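Local structure of putative citrate lyase (Ralstonia eutropha, 3QQW) at residues C[21-26]-C[249-254]; C[224-229]-C[253-258]; C[17-22]-C[219-224]. The protein probably works as a magnesium-dependent lyase of the HpcH/HpaI aldolase/citrate lyase family, possibly cleaving (S)-citramalyl-CoA, and is built on a TIM barrel. All blocks are in the same frame, centred on the assembly; numbering follows the deposited sequence.

Interaction 1 of 3, residues C[21-26]-C[249-254]; sequences VLAACE and FLRMWS
Arg251 and Glu26 each set CG anti to the backbone N (chi1 -171° and -168°), and because both chains then run on extended, guanidinium and carboxylate meet over the two parallel strands that bear them. The salt bridge from Arg251 NH2 to Glu26 OE1 measures 2.6 Å. It lies in the guanidinium plane and engages the anti lone pair of OE1, although the two flat groups are turned 71° apart. Arg251 NE adds a weak bond to the same oxygen, and a water links NE, OE1 and the indole NE1 of Trp253. At the far end of the guanidinium, NH1 donates to Ala23 O at 2.8 Å, tilted out of the guanidinium plane. Leu22 CB lies 3.5 Å from Arg251 NH1.

The backbones supply the parallel register through three bonds whose donors alternate between the strands: Met252 N to Ala24 O, Glu26 N to Met252 O, and Ser254 N to Glu26 O, the last at 2.7 Å. On the face carrying Cys25 and selenomethionine Met252, Cys25 SG rests 3.5 Å from Ser254 CB, and Ile263 of helix 260-267 touches both Cys25 and Met252. This ladder joins the first and last strands, closing the barrel.

Outside the segments, Arg251 NH2 also bridges to Asp50, Glu26 OE2 bonds Thr52 OG1, and Trp253 NE1 bonds Asp174. The buried guanidinium is thus gripped by two carboxylates and a carbonyl, which fixes its rotation and compensates its probable positive charge inside the barrel.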
loop_
_atom_site.group_PDB
_atom_site.type_symbol
_atom_site.label_atom_id
_atom_site.label_comp_id
_atom_site.label_asym_id
_atom_site.label_seq_id
_atom_site.Cartn_x
_atom_site.Cartn_y
_atom_site.Cartn_z
ATOM N N VAL C 21 -7.501 -25.331 5.793
ATOM C CA VAL C 21 -6.470 -26.185 5.224
ATOM C C VAL C 21 -6.966 -26.625 3.862
ATOM O O VAL C 21 -7.828 -27.506 3.725
ATOM C CB VAL C 21 -5.977 -27.334 6.132
ATOM C CG1 VAL C 21 -5.285 -26.741 7.348
ATOM C CG2 VAL C 21 -7.096 -28.282 6.561
ATOM N N LEU C 22 -6.479 -25.905 2.845
ATOM C CA LEU C 22 -6.900 -26.164 1.493
ATOM C C LEU C 22 -5.736 -26.562 0.649
ATOM O O LEU C 22 -4.603 -26.134 0.893
ATOM C CB LEU C 22 -7.585 -24.925 0.899
ATOM C CG LEU C 22 -8.789 -24.369 1.643
ATOM C CD1 LEU C 22 -9.085 -22.974 1.190
ATOM C CD2 LEU C 22 -10.001 -25.251 1.452
ATOM N N ALA C 23 -6.034 -27.350 -0.386
ATOM C CA ALA C 23 -5.111 -27.817 -1.402
ATOM C C ALA C 23 -4.401 -26.624 -2.007
ATOM O O ALA C 23 -4.986 -25.545 -2.162
ATOM C CB ALA C 23 -5.881 -28.578 -2.467
ATOM N N ALA C 24 -3.136 -26.811 -2.321
ATOM C CA ALA C 24 -2.265 -25.787 -2.916
ATOM C C ALA C 24 -2.693 -25.423 -4.336
ATOM O O ALA C 24 -2.323 -24.374 -4.854
ATOM C CB ALA C 24 -0.858 -26.326 -2.939
ATOM N N CYS C 25 -3.485 -26.292 -4.963
ATOM C CA CYS C 25 -3.875 -26.127 -6.355
ATOM C C CYS C 25 -5.364 -26.249 -6.572
ATOM O O CYS C 25 -6.026 -27.095 -5.974
ATOM C CB CYS C 25 -3.120 -27.146 -7.207
ATOM S SG CYS C 25 -3.423 -26.990 -8.979
ATOM N N GLU C 26 -5.867 -25.436 -7.495
ATOM C CA GLU C 26 -7.271 -25.419 -7.882
ATOM C C GLU C 26 -7.349 -25.500 -9.385
ATOM O O GLU C 26 -6.990 -24.536 -10.072
ATOM C CB GLU C 26 -7.990 -24.170 -7.350
ATOM C CG GLU C 26 -9.501 -24.276 -7.488
ATOM C CD GLU C 26 -10.260 -23.072 -6.978
ATOM O OE1 GLU C 26 -10.193 -22.818 -5.759
ATOM O OE2 GLU C 26 -10.927 -22.387 -7.786
ATOM N N PHE C 249 1.141 -16.096 -1.223
ATOM C CA PHE C 249 0.034 -16.885 -1.765
ATOM C C PHE C 249 0.210 -18.312 -1.287
ATOM O O PHE C 249 1.349 -18.761 -1.128
ATOM C CB PHE C 249 -0.014 -16.811 -3.292
ATOM C CG PHE C 249 -0.487 -15.479 -3.819
ATOM C CD1 PHE C 249 -1.837 -15.241 -4.032
ATOM C CD2 PHE C 249 0.415 -14.484 -4.148
ATOM C CE1 PHE C 249 -2.276 -14.032 -4.589
ATOM C CE2 PHE C 249 -0.026 -13.268 -4.684
ATOM C CZ PHE C 249 -1.367 -13.048 -4.900
ATOM N N LEU C 250 -0.909 -19.012 -0.996
ATOM C CA LEU C 250 -0.885 -20.357 -0.434
ATOM C C LEU C 250 -1.628 -21.344 -1.314
ATOM O O LEU C 250 -1.801 -22.532 -0.974
ATOM C CB LEU C 250 -1.544 -20.271 0.957
ATOM C CG LEU C 250 -0.763 -19.519 2.035
ATOM C CD1 LEU C 250 -1.573 -19.409 3.298
ATOM C CD2 LEU C 250 0.560 -20.206 2.321
ATOM N N ARG C 251 -2.091 -20.839 -2.450
ATOM C CA ARG C 251 -2.850 -21.597 -3.435
ATOM C C ARG C 251 -2.647 -20.946 -4.796
ATOM O O ARG C 251 -2.277 -19.774 -4.879
ATOM C CB ARG C 251 -4.324 -21.601 -3.026
ATOM C CG ARG C 251 -5.262 -22.507 -3.788
ATOM C CD ARG C 251 -6.499 -22.579 -2.917
ATOM N NE ARG C 251 -7.695 -23.050 -3.600
ATOM C CZ ARG C 251 -8.255 -24.231 -3.385
ATOM N NH1 ARG C 251 -7.692 -25.094 -2.558
ATOM N NH2 ARG C 251 -9.387 -24.554 -3.987
HETATM N N MSE C 252 -2.879 -21.718 -5.868
HETATM C CA MSE C 252 -2.773 -21.224 -7.224
HETATM C C MSE C 252 -3.662 -22.010 -8.126
HETATM O O MSE C 252 -3.729 -23.236 -8.020
HETATM C CB MSE C 252 -1.324 -21.310 -7.713
HETATM C CG MSE C 252 -1.076 -20.508 -8.961
HETATM SE SE MSE C 252 0.796 -20.433 -9.288
HETATM C CE MSE C 252 0.753 -20.279 -11.229
ATOM N N TRP C 253 -4.278 -21.314 -9.076
ATOM C CA TRP C 253 -5.138 -21.911 -10.086
ATOM C C TRP C 253 -4.336 -22.693 -11.120
ATOM O O TRP C 253 -3.197 -22.356 -11.431
ATOM C CB TRP C 253 -5.944 -20.821 -10.789
ATOM C CG TRP C 253 -7.074 -20.238 -9.993
ATOM C CD1 TRP C 253 -7.277 -20.335 -8.647
ATOM C CD2 TRP C 253 -8.155 -19.449 -10.507
ATOM N NE1 TRP C 253 -8.429 -19.677 -8.291
ATOM C CE2 TRP C 253 -8.998 -19.133 -9.417
ATOM C CE3 TRP C 253 -8.540 -19.045 -11.804
ATOM C CZ2 TRP C 253 -10.175 -18.377 -9.569
ATOM C CZ3 TRP C 253 -9.714 -18.312 -11.954
ATOM C CH2 TRP C 253 -10.498 -17.957 -10.844
ATOM N N SER C 254 -4.979 -23.696 -11.704
ATOM C CA SER C 254 -4.457 -24.508 -12.787
ATOM C C SER C 254 -5.489 -24.565 -13.911
ATOM O O SER C 254 -6.686 -24.690 -13.634
ATOM C CB SER C 254 -4.140 -25.910 -12.283
ATOM O OG SER C 254 -3.949 -26.798 -13.369
HETATM O O HOH W 1 -3.908 -23.251 0.545
HETATM O O HOH W 2 -8.530 -20.779 -5.328
#

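Interaction 2 of 3, residues C[224-229]-C[253-258]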
loop_
_atom_site.group_PDB
_atom_site.type_symbol
_atom_site.label_atom_id
_atom_site.label_comp_id
_atom_site.label_asym_id
_atom_site.label_seq_id
_atom_site.Cartn_x
_atom_site.Cartn_y
_atom_site.Cartn_z
ATOM N N HIS C 224 -3.374 -17.485 -6.054
ATOM C CA HIS C 224 -2.725 -16.839 -7.180
ATOM C C HIS C 224 -3.352 -17.252 -8.505
ATOM O O HIS C 224 -3.885 -18.343 -8.624
ATOM C CB HIS C 224 -1.232 -17.170 -7.159
ATOM C CG HIS C 224 -0.404 -16.276 -8.037
ATOM N ND1 HIS C 224 0.200 -16.751 -9.184
ATOM C CD2 HIS C 224 -0.102 -14.961 -7.900
ATOM C CE1 HIS C 224 0.814 -15.709 -9.721
ATOM N NE2 HIS C 224 0.664 -14.615 -8.985
ATOM N N ASN C 225 -3.299 -16.352 -9.500
ATOM C CA ASN C 225 -3.756 -16.550 -10.888
ATOM C C ASN C 225 -2.901 -17.641 -11.562
ATOM O O ASN C 225 -1.825 -17.971 -11.066
ATOM C CB ASN C 225 -3.667 -15.229 -11.676
ATOM C CG ASN C 225 -2.371 -14.493 -11.429
ATOM O OD1 ASN C 225 -2.154 -13.936 -10.353
ATOM N ND2 ASN C 225 -1.469 -14.507 -12.395
ATOM N N VAL C 226 -3.384 -18.188 -12.684
ATOM C CA VAL C 226 -2.727 -19.255 -13.447
ATOM C C VAL C 226 -1.379 -18.825 -14.034
ATOM O O VAL C 226 -1.075 -17.629 -14.190
ATOM C CB VAL C 226 -3.649 -19.748 -14.608
ATOM C CG1 VAL C 226 -4.960 -20.354 -14.084
ATOM C CG2 VAL C 226 -3.942 -18.626 -15.606
ATOM N N CYS C 227 -0.599 -19.825 -14.424
ATOM C CA CYS C 227 0.594 -19.624 -15.221
ATOM C C CYS C 227 0.124 -19.798 -16.665
ATOM O O CYS C 227 -0.651 -20.718 -16.953
ATOM C CB CYS C 227 1.708 -20.596 -14.848
ATOM S SG CYS C 227 3.195 -20.432 -15.884
ATOM N N LEU C 228 0.521 -18.902 -17.563
ATOM C CA LEU C 228 0.068 -18.986 -18.961
ATOM C C LEU C 228 0.837 -20.078 -19.753
ATOM O O LEU C 228 0.363 -20.527 -20.804
ATOM C CB LEU C 228 0.120 -17.609 -19.652
ATOM C CG LEU C 228 -0.886 -16.595 -19.061
ATOM C CD1 LEU C 228 -0.637 -15.219 -19.562
ATOM C CD2 LEU C 228 -2.352 -17.008 -19.287
ATOM N N ASN C 229 1.967 -20.554 -19.196
ATOM C CA ASN C 229 2.718 -21.672 -19.734
ATOM C C ASN C 229 2.030 -22.936 -19.242
ATOM O O ASN C 229 1.977 -23.193 -18.036
ATOM C CB ASN C 229 4.177 -21.607 -19.310
ATOM C CG ASN C 229 5.046 -22.512 -20.134
ATOM O OD1 ASN C 229 4.756 -23.704 -20.304
ATOM N ND2 ASN C 229 6.123 -21.951 -20.680
ATOM N N TRP C 253 -4.278 -21.314 -9.076
ATOM C CA TRP C 253 -5.138 -21.911 -10.086
ATOM C C TRP C 253 -4.336 -22.693 -11.120
ATOM O O TRP C 253 -3.197 -22.356 -11.431
ATOM C CB TRP C 253 -5.944 -20.821 -10.789
ATOM C CG TRP C 253 -7.074 -20.238 -9.993
ATOM C CD1 TRP C 253 -7.277 -20.335 -8.647
ATOM C CD2 TRP C 253 -8.155 -19.449 -10.507
ATOM N NE1 TRP C 253 -8.429 -19.677 -8.291
ATOM C CE2 TRP C 253 -8.998 -19.133 -9.417
ATOM C CE3 TRP C 253 -8.540 -19.045 -11.804
ATOM C CZ2 TRP C 253 -10.175 -18.377 -9.569
ATOM C CZ3 TRP C 253 -9.714 -18.312 -11.954
ATOM C CH2 TRP C 253 -10.498 -17.957 -10.844
ATOM N N SER C 254 -4.979 -23.696 -11.704
ATOM C CA SER C 254 -4.457 -24.508 -12.787
ATOM C C SER C 254 -5.489 -24.565 -13.911
ATOM O O SER C 254 -6.686 -24.690 -13.634
ATOM C CB SER C 254 -4.140 -25.910 -12.283
ATOM O OG SER C 254 -3.949 -26.798 -13.369
ATOM N N ILE C 255 -5.040 -24.488 -15.164
ATOM C CA ILE C 255 -5.938 -24.578 -16.323
ATOM C C ILE C 255 -5.549 -25.755 -17.217
ATOM O O ILE C 255 -6.265 -26.067 -18.163
ATOM C CB ILE C 255 -6.047 -23.268 -17.129
ATOM C CG1 ILE C 255 -4.657 -22.638 -17.413
ATOM C CG2 ILE C 255 -7.041 -22.325 -16.445
ATOM C CD1 ILE C 255 -4.622 -21.525 -18.476
ATOM N N TYR C 256 -4.438 -26.415 -16.906
ATOM C CA TYR C 256 -3.961 -27.578 -17.652
ATOM C C TYR C 256 -3.403 -28.614 -16.654
ATOM O O TYR C 256 -2.697 -28.233 -15.721
ATOM C CB TYR C 256 -2.932 -27.181 -18.723
ATOM C CG TYR C 256 -2.767 -28.247 -19.780
ATOM C CD1 TYR C 256 -3.741 -28.444 -20.760
ATOM C CD2 TYR C 256 -1.660 -29.098 -19.775
ATOM C CE1 TYR C 256 -3.608 -29.443 -21.720
ATOM C CE2 TYR C 256 -1.526 -30.111 -20.722
ATOM C CZ TYR C 256 -2.500 -30.275 -21.700
ATOM O OH TYR C 256 -2.394 -31.247 -22.671
ATOM N N PRO C 257 -3.733 -29.915 -16.800
ATOM C CA PRO C 257 -3.300 -30.908 -15.800
ATOM C C PRO C 257 -1.800 -30.942 -15.503
ATOM O O PRO C 257 -1.414 -31.262 -14.381
ATOM C CB PRO C 257 -3.755 -32.232 -16.412
ATOM C CG PRO C 257 -4.967 -31.861 -17.204
ATOM C CD PRO C 257 -4.596 -30.542 -17.824
ATOM N N ALA C 258 -0.962 -30.603 -16.481
ATOM C CA ALA C 258 0.489 -30.607 -16.326
ATOM C C ALA C 258 0.957 -29.545 -15.301
ATOM O O ALA C 258 2.081 -29.628 -14.823
ATOM C CB ALA C 258 1.149 -30.383 -17.676
HETATM O O HOH W 3 -1.288 -22.355 -13.350
#
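Val226 CG1 lies near the plane of the Trp253 indole, at its edge, but touches CB and not the ring, while His224 O comes up to the indole obliquely. The other flat group, the His224 imidazole, has Asn225 OD1 3.2 Å above one face, displaced toward the rim. Both polar side chains find partners beyond the two segments: His224 NE2 bonds Lys208, and Asn225 ND2 bonds Gln198 OE1.

Val226 carries the apolar part of the contact. Its CG1 branch reaches Trp253 CB at 3.5 Å and Ile255 CG2 at 3.7 Å, and so wedges between two residues of the other segment. Ile255 is set at chi1 47°, a rotamer that puts CG1 between the backbone N and the carbonyl carbon and turns CG2 to Val226; the two side chains cross at about a right angle. At the outer end, Val226 CG2 and Ile255 CD1 approach to 4.1 Å.

Polar links flank this wedge. Trp253 N donates to His224 O at 3.0 Å, nearly straight at 165°. Further along, a water accepts from Cys227 N at 2.8 Å and donates to Trp253 O at 2.7 Å, bridging the two backbones past their one direct hydrogen bond. Gln259 spans both segments, bonding Cys227 O and Asn229 O through NE2 and Ile255 N through OE1.

Here the last two strands of the TIM barrel run out into their C-terminal loops, the end at which enzymes of this fold carry the active site; the closeness of the Trp253 side chain to Arg88, predicted to bind substrate, agrees with that placement.

Interaction 3 of 3, residues C[17-22]-C[219-224]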
loop_
_atom_site.group_PDB
_atom_site.type_symbol
_atom_site.label_atom_id
_atom_site.label_comp_id
_atom_site.label_asym_id
_atom_site.label_seq_id
_atom_site.Cartn_x
_atom_site.Cartn_y
_atom_site.Cartn_z
ATOM N N LYS C 17 -10.425 -18.359 15.205
ATOM C CA LYS C 17 -10.944 -19.201 14.120
ATOM C C LYS C 17 -9.773 -19.968 13.500
ATOM O O LYS C 17 -8.680 -19.410 13.351
ATOM C CB LYS C 17 -11.679 -18.362 13.067
ATOM N N SER C 18 -9.976 -21.252 13.181
ATOM C CA SER C 18 -8.922 -22.070 12.581
ATOM C C SER C 18 -8.716 -21.688 11.107
ATOM O O SER C 18 -9.707 -21.506 10.379
ATOM C CB SER C 18 -9.260 -23.551 12.702
ATOM O OG SER C 18 -8.282 -24.382 12.092
ATOM N N PHE C 19 -7.423 -21.544 10.680
ATOM C CA PHE C 19 -7.062 -21.224 9.296
ATOM C C PHE C 19 -7.490 -22.370 8.362
ATOM O O PHE C 19 -7.342 -23.529 8.754
ATOM C CB PHE C 19 -5.568 -20.943 9.168
ATOM C CG PHE C 19 -5.182 -20.296 7.860
ATOM C CD1 PHE C 19 -5.448 -18.944 7.623
ATOM C CD2 PHE C 19 -4.531 -21.023 6.870
ATOM C CE1 PHE C 19 -5.073 -18.340 6.423
ATOM C CE2 PHE C 19 -4.148 -20.411 5.681
ATOM C CZ PHE C 19 -4.428 -19.072 5.466
ATOM N N PRO C 20 -8.098 -22.102 7.181
ATOM C CA PRO C 20 -8.556 -23.214 6.343
ATOM C C PRO C 20 -7.399 -23.991 5.750
ATOM O O PRO C 20 -6.427 -23.386 5.277
ATOM C CB PRO C 20 -9.401 -22.543 5.251
ATOM C CG PRO C 20 -9.497 -21.099 5.621
ATOM C CD PRO C 20 -8.360 -20.804 6.529
ATOM N N VAL C 21 -7.501 -25.331 5.793
ATOM C CA VAL C 21 -6.470 -26.185 5.224
ATOM C C VAL C 21 -6.966 -26.625 3.862
ATOM O O VAL C 21 -7.828 -27.506 3.725
ATOM C CB VAL C 21 -5.977 -27.334 6.132
ATOM C CG1 VAL C 21 -5.285 -26.741 7.348
ATOM C CG2 VAL C 21 -7.096 -28.282 6.561
ATOM N N LEU C 22 -6.479 -25.905 2.845
ATOM C CA LEU C 22 -6.900 -26.164 1.493
ATOM C C LEU C 22 -5.736 -26.562 0.649
ATOM O O LEU C 22 -4.603 -26.134 0.893
ATOM C CB LEU C 22 -7.585 -24.925 0.899
ATOM C CG LEU C 22 -8.789 -24.369 1.643
ATOM C CD1 LEU C 22 -9.085 -22.974 1.190
ATOM C CD2 LEU C 22 -10.001 -25.251 1.452
ATOM N N GLY C 219 -7.869 -14.728 8.214
ATOM C CA GLY C 219 -7.828 -16.192 8.178
ATOM C C GLY C 219 -8.380 -16.771 6.892
ATOM O O GLY C 219 -9.099 -17.772 6.908
ATOM N N ILE C 220 -8.076 -16.110 5.774
ATOM C CA ILE C 220 -8.511 -16.521 4.443
ATOM C C ILE C 220 -7.273 -16.889 3.650
ATOM O O ILE C 220 -6.236 -16.249 3.795
ATOM C CB ILE C 220 -9.360 -15.399 3.758
ATOM C CG1 ILE C 220 -10.705 -15.195 4.513
ATOM C CG2 ILE C 220 -9.616 -15.684 2.295
ATOM C CD1 ILE C 220 -11.368 -13.904 4.212
ATOM N N VAL C 221 -7.386 -17.927 2.824
ATOM C CA VAL C 221 -6.313 -18.371 1.961
ATOM C C VAL C 221 -6.214 -17.427 0.732
ATOM O O VAL C 221 -7.195 -17.276 -0.012
ATOM C CB VAL C 221 -6.509 -19.862 1.536
ATOM C CG1 VAL C 221 -5.587 -20.245 0.382
ATOM C CG2 VAL C 221 -6.307 -20.793 2.722
ATOM N N PRO C 222 -5.036 -16.813 0.473
ATOM C CA PRO C 222 -4.898 -16.023 -0.766
ATOM C C PRO C 222 -4.470 -16.950 -1.917
ATOM O O PRO C 222 -3.514 -17.702 -1.768
ATOM C CB PRO C 222 -3.835 -14.978 -0.405
ATOM C CG PRO C 222 -3.117 -15.545 0.838
ATOM C CD PRO C 222 -3.777 -16.834 1.242
ATOM N N ALA C 223 -5.203 -16.925 -3.055
ATOM C CA ALA C 223 -4.888 -17.767 -4.203
ATOM C C ALA C 223 -4.418 -16.949 -5.393
ATOM O O ALA C 223 -4.916 -15.845 -5.666
ATOM C CB ALA C 223 -6.069 -18.624 -4.585
ATOM N N HIS C 224 -3.374 -17.485 -6.054
ATOM C CA HIS C 224 -2.725 -16.839 -7.180
ATOM C C HIS C 224 -3.352 -17.252 -8.505
ATOM O O HIS C 224 -3.885 -18.343 -8.624
ATOM C CB HIS C 224 -1.232 -17.170 -7.159
ATOM C CG HIS C 224 -0.404 -16.276 -8.037
ATOM N ND1 HIS C 224 0.200 -16.751 -9.184
ATOM C CD2 HIS C 224 -0.102 -14.961 -7.900
ATOM C CE1 HIS C 224 0.814 -15.709 -9.721
ATOM N NE2 HIS C 224 0.664 -14.615 -8.985
#
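Phe19 and Val221 meet at about a right angle, the ring presenting CE2 to the valine methyl CG2 at 3.7 Å. The same methyl receives two further neighbours: Leu22 CD1 comes to 3.8 Å from Val221 CG2, with its side chain slanting across the valine, and Pro20 O lies 3.6 Å from Val221 CG2. One branch of Val221 therefore collects three residues of 17-22. Its position follows from chi1 of 167°, which sends CG1 anti to the backbone N and places CG2 anti to the carbonyl carbon, facing the N-terminal segment.

The phenyl ring also touches the backbone before the strand. Gly219 CA lies at its edge, near the plane, 3.7 Å from Phe19 CD1, and Ile220 O approaches Phe19 CE1 obliquely at 3.6 Å. Over one face of the ring sits Pro20 CD, offset toward the rim; Pro20 CD is also 3.1 Å from Gly219 O, a close carbon-to-carbonyl approach. Phe19 in addition stacks with His185 of a second subunit, and Leu250 touches it within the chain.

Backbone bonds of Val221 go instead to Glu171 and Leu173 on the neighbouring strand 170-175. Across the contact itself there is no hydrogen bond: the lead-in to the first strand is held against the start of strand 221-224 by van der Waals contact of apolar side chains with each other and with backbone carbonyls, so its fit depends on shape, and Phe19 carries that fit into the subunit interface.

From the N terminus, residues 17-22 open interaction 3 and the overlapping 21-26 open interaction 1. Interaction 3 closes at 219-224, after six of the eight barrel strands have been made; interaction 1 closes later, at 249-254, so these two long loops cross rather than nest. Interaction 2 starts at His224, where interaction 3 ends, and closes at 253-258 around helix 233-247; it opens within the span of interaction 1 and ends on the same strand, sharing Trp253 and Ser254. Between them they join the lead-in and first strand to strands 221-224 and 251-254. A probable hydrogen bond from His224 N to Arg251 O, 2.8 Å, connects the two late strands directly.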